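Local coordinates for protein probable tagatose 6-phosphate kinase (Sinorhizobium meliloti, PDB 3TXV) that probably acts as a tagatose 6-phosphate kinase in carbohydrate metabolism, and is built on a closed eight-stranded parallel barrel, at residues 52-57 against 98-103. Residues are numbered along the deposited sequence; the frame is centred on the assembly and turned at random.
Sequences ATCNQV and PNPWKH
Asn55 and Asn99 supply the polar half of this contact. The amide ND2 of Asn99 donates to OD1 of Asn55 over 3.2 Å, but the N-H···O angle of 133° marks the bond as weak and bent. The two side chains meet at about a right angle with their amide planes 52° apart. The ND2 atoms of Asn55 and Asn99 lie 3.1 Å from each other without a hydrogen bond; with two donors so near, the rotation of the amides, and so the weak bond, is doubtful. Asn99 brings its amide across by setting CG anti to the backbone N (chi1 -171°). Asn55 OD1 also lies alongside CB and CG of the Pro100 ring.

The apolar half centres on Pro100, whose CG lies 3.7 Å from Cys54 CB. Cys54 SG continues this patch to Asn99 CB at 3.9 Å. Replacing Asn55 by alanine removes the amide, which would probably leave Asn99 ND2 without this weak acceptor and the edge of the Pro100 ring less covered.

Topologically, the contact joins the loops after neighbouring barrel strands 48-53 and 89-96 at the C-terminal ends of the strands, the active-site side in (βα)8 barrels. Cys54 also touches His95, part of a possible, unconfirmed metal site. One weak, doubtful hydrogen bond and a small apolar touch, 180 Å² in all, imply a modest junction.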
ATOM      1  N   ALA A  52      -4.761   2.946  -4.412  1.00 39.93           N
ATOM      2  CA  ALA A  52      -4.543   4.255  -3.820  1.00 40.75           C
ATOM      3  C   ALA A  52      -5.565   4.448  -2.679  1.00 41.21           C
ATOM      4  O   ALA A  52      -6.594   3.784  -2.696  1.00 41.63           O
ATOM      5  CB  ALA A  52      -4.701   5.301  -4.878  1.00 40.48           C
ATOM      6  N   THR A  53      -5.282   5.301  -1.687  1.00 42.00           N
ATOM      7  CA  THR A  53      -6.230   5.539  -0.552  1.00 42.98           C
ATOM      8  C   THR A  53      -6.977   6.855  -0.667  1.00 43.69           C
ATOM      9  O   THR A  53      -6.452   7.810  -1.197  1.00 43.99           O
ATOM     10  CB  THR A  53      -5.578   5.547   0.892  1.00 42.90           C
ATOM     11  OG1 THR A  53      -4.310   6.201   0.871  1.00 43.27           O
ATOM     12  CG2 THR A  53      -5.434   4.163   1.487  1.00 42.14           C
ATOM     13  N   CYS A  54      -8.190   6.894  -0.125  1.00 44.70           N
ATOM     14  CA  CYS A  54      -9.043   8.075  -0.092  1.00 46.30           C
ATOM     15  C   CYS A  54      -8.243   9.343   0.058  1.00 46.36           C
ATOM     16  O   CYS A  54      -8.292  10.222  -0.816  1.00 46.56           O
ATOM     17  CB  CYS A  54     -10.042   7.960   1.067  1.00 46.60           C
ATOM     18  SG  CYS A  54      -9.272   7.640   2.789  1.00 54.04           S
ATOM     19  N   ASN A  55      -7.509   9.408   1.177  1.00 46.94           N
ATOM     20  CA  ASN A  55      -6.560  10.483   1.534  1.00 47.33           C
ATOM     21  C   ASN A  55      -5.508  10.829   0.486  1.00 47.04           C
ATOM     22  O   ASN A  55      -5.242  11.994   0.213  1.00 47.09           O
ATOM     23  CB  ASN A  55      -5.813  10.080   2.790  1.00 47.61           C
ATOM     24  CG  ASN A  55      -6.579  10.379   4.069  1.00 50.22           C
ATOM     25  OD1 ASN A  55      -7.596  11.094   4.102  1.00 50.06           O
ATOM     26  ND2 ASN A  55      -6.063   9.830   5.157  1.00 54.50           N
ATOM     27  N   GLN A  56      -4.896   9.794  -0.069  1.00 47.00           N
ATOM     28  CA  GLN A  56      -3.821   9.924  -1.025  1.00 47.32           C
ATOM     29  C   GLN A  56      -4.324  10.617  -2.295  1.00 47.81           C
ATOM     30  O   GLN A  56      -3.666  11.526  -2.794  1.00 48.13           O
ATOM     31  CB  GLN A  56      -3.257   8.515  -1.301  1.00 47.16           C
ATOM     32  CG  GLN A  56      -2.005   8.394  -2.169  1.00 47.10           C
ATOM     33  CD  GLN A  56      -1.731   6.933  -2.575  1.00 48.19           C
ATOM     34  OE1 GLN A  56      -1.142   6.653  -3.637  1.00 47.88           O
ATOM     35  NE2 GLN A  56      -2.170   5.997  -1.729  1.00 46.60           N
ATOM     36  N   VAL A  57      -5.490  10.202  -2.804  1.00 48.07           N
ATOM     37  CA  VAL A  57      -5.984  10.691  -4.089  1.00 48.84           C
ATOM     38  C   VAL A  57      -7.497  10.818  -4.137  1.00 49.46           C
ATOM     39  O   VAL A  57      -8.210   9.853  -3.910  1.00 50.03           O
ATOM     40  CB  VAL A  57      -5.466   9.848  -5.326  1.00 49.31           C
ATOM     41  CG1 VAL A  57      -3.998   9.388  -5.137  1.00 48.76           C
ATOM     42  CG2 VAL A  57      -6.406   8.670  -5.706  1.00 48.15           C
ATOM     43  N   PRO A  98     -15.786   8.764   4.097  1.00 37.83           N
ATOM     44  CA  PRO A  98     -15.701  10.099   4.724  1.00 37.83           C
ATOM     45  C   PRO A  98     -14.352  10.463   5.341  1.00 38.78           C
ATOM     46  O   PRO A  98     -14.145  11.625   5.715  1.00 39.52           O
ATOM     47  CB  PRO A  98     -16.741  10.043   5.844  1.00 37.46           C
ATOM     48  CG  PRO A  98     -17.481   8.771   5.705  1.00 37.52           C
ATOM     49  CD  PRO A  98     -16.670   7.848   4.842  1.00 37.60           C
ATOM     50  N   ASN A  99     -13.436   9.508   5.461  1.00 39.61           N
ATOM     51  CA  ASN A  99     -12.171   9.758   6.172  1.00 40.06           C
ATOM     52  C   ASN A  99     -11.445  11.082   5.895  1.00 40.41           C
ATOM     53  O   ASN A  99     -11.038  11.751   6.829  1.00 40.86           O
ATOM     54  CB  ASN A  99     -11.208   8.594   5.986  1.00 40.48           C
ATOM     55  CG  ASN A  99      -9.995   8.707   6.866  1.00 40.73           C
ATOM     56  OD1 ASN A  99     -10.028   8.316   8.032  1.00 42.38           O
ATOM     57  ND2 ASN A  99      -8.909   9.243   6.316  1.00 39.90           N
ATOM     58  N   PRO A 100     -11.260  11.471   4.620  1.00 41.14           N
ATOM     59  CA  PRO A 100     -10.446  12.684   4.442  1.00 41.66           C
ATOM     60  C   PRO A 100     -11.174  13.965   4.828  1.00 42.63           C
ATOM     61  O   PRO A 100     -10.607  15.065   4.703  1.00 43.25           O
ATOM     62  CB  PRO A 100     -10.148  12.696   2.945  1.00 41.14           C
ATOM     63  CG  PRO A 100     -10.392  11.313   2.505  1.00 40.74           C
ATOM     64  CD  PRO A 100     -11.539  10.834   3.327  1.00 40.92           C
ATOM     65  N   TRP A 101     -12.411  13.824   5.294  1.00 43.09           N
ATOM     66  CA  TRP A 101     -13.237  14.981   5.587  1.00 43.61           C
ATOM     67  C   TRP A 101     -13.970  14.733   6.858  1.00 44.87           C
ATOM     68  O   TRP A 101     -15.025  15.327   7.089  1.00 45.30           O
ATOM     69  CB  TRP A 101     -14.251  15.215   4.477  1.00 42.86           C
ATOM     70  CG  TRP A 101     -13.625  15.519   3.171  1.00 40.62           C
ATOM     71  CD1 TRP A 101     -13.031  16.678   2.804  1.00 40.31           C
ATOM     72  CD2 TRP A 101     -13.535  14.642   2.049  1.00 37.86           C
ATOM     73  NE1 TRP A 101     -12.570  16.588   1.505  1.00 39.76           N
ATOM     74  CE2 TRP A 101     -12.868  15.342   1.024  1.00 37.41           C
ATOM     75  CE3 TRP A 101     -13.943  13.326   1.812  1.00 36.32           C
ATOM     76  CZ2 TRP A 101     -12.591  14.770  -0.216  1.00 35.12           C
ATOM     77  CZ3 TRP A 101     -13.686  12.768   0.564  1.00 33.87           C
ATOM     78  CH2 TRP A 101     -13.013  13.494  -0.428  1.00 32.35           C
ATOM     79  N   LYS A 102     -13.402  13.866   7.691  1.00 45.70           N
ATOM     80  CA  LYS A 102     -14.078  13.423   8.890  1.00 46.52           C
ATOM     81  C   LYS A 102     -14.160  14.492   9.993  1.00 47.09           C
ATOM     82  O   LYS A 102     -14.963  14.398  10.933  1.00 46.96           O
ATOM     83  CB  LYS A 102     -13.464  12.126   9.375  1.00 46.49           C
ATOM     84  CG  LYS A 102     -12.118  12.247  10.030  1.00 48.02           C
ATOM     85  CD  LYS A 102     -11.694  10.861  10.519  1.00 50.23           C
ATOM     86  CE  LYS A 102     -10.849  10.923  11.767  1.00 50.09           C
ATOM     87  NZ  LYS A 102      -9.706  10.014  11.532  1.00 49.98           N
ATOM     88  N   HIS A 103     -13.354  15.534   9.862  1.00 47.85           N
ATOM     89  CA  HIS A 103     -13.496  16.678  10.763  1.00 48.88           C
ATOM     90  C   HIS A 103     -14.796  17.435  10.505  1.00 48.51           C
ATOM     91  O   HIS A 103     -15.277  18.153  11.387  1.00 48.58           O
ATOM     92  CB  HIS A 103     -12.314  17.614  10.613  1.00 49.07           C
ATOM     93  CG  HIS A 103     -12.032  17.972   9.197  1.00 51.33           C
ATOM     94  ND1 HIS A 103     -12.362  19.195   8.662  1.00 54.08           N
ATOM     95  CD2 HIS A 103     -11.484  17.252   8.188  1.00 54.06           C
ATOM     96  CE1 HIS A 103     -12.002  19.230   7.388  1.00 55.40           C
ATOM     97  NE2 HIS A 103     -11.472  18.062   7.075  1.00 56.09           N
TER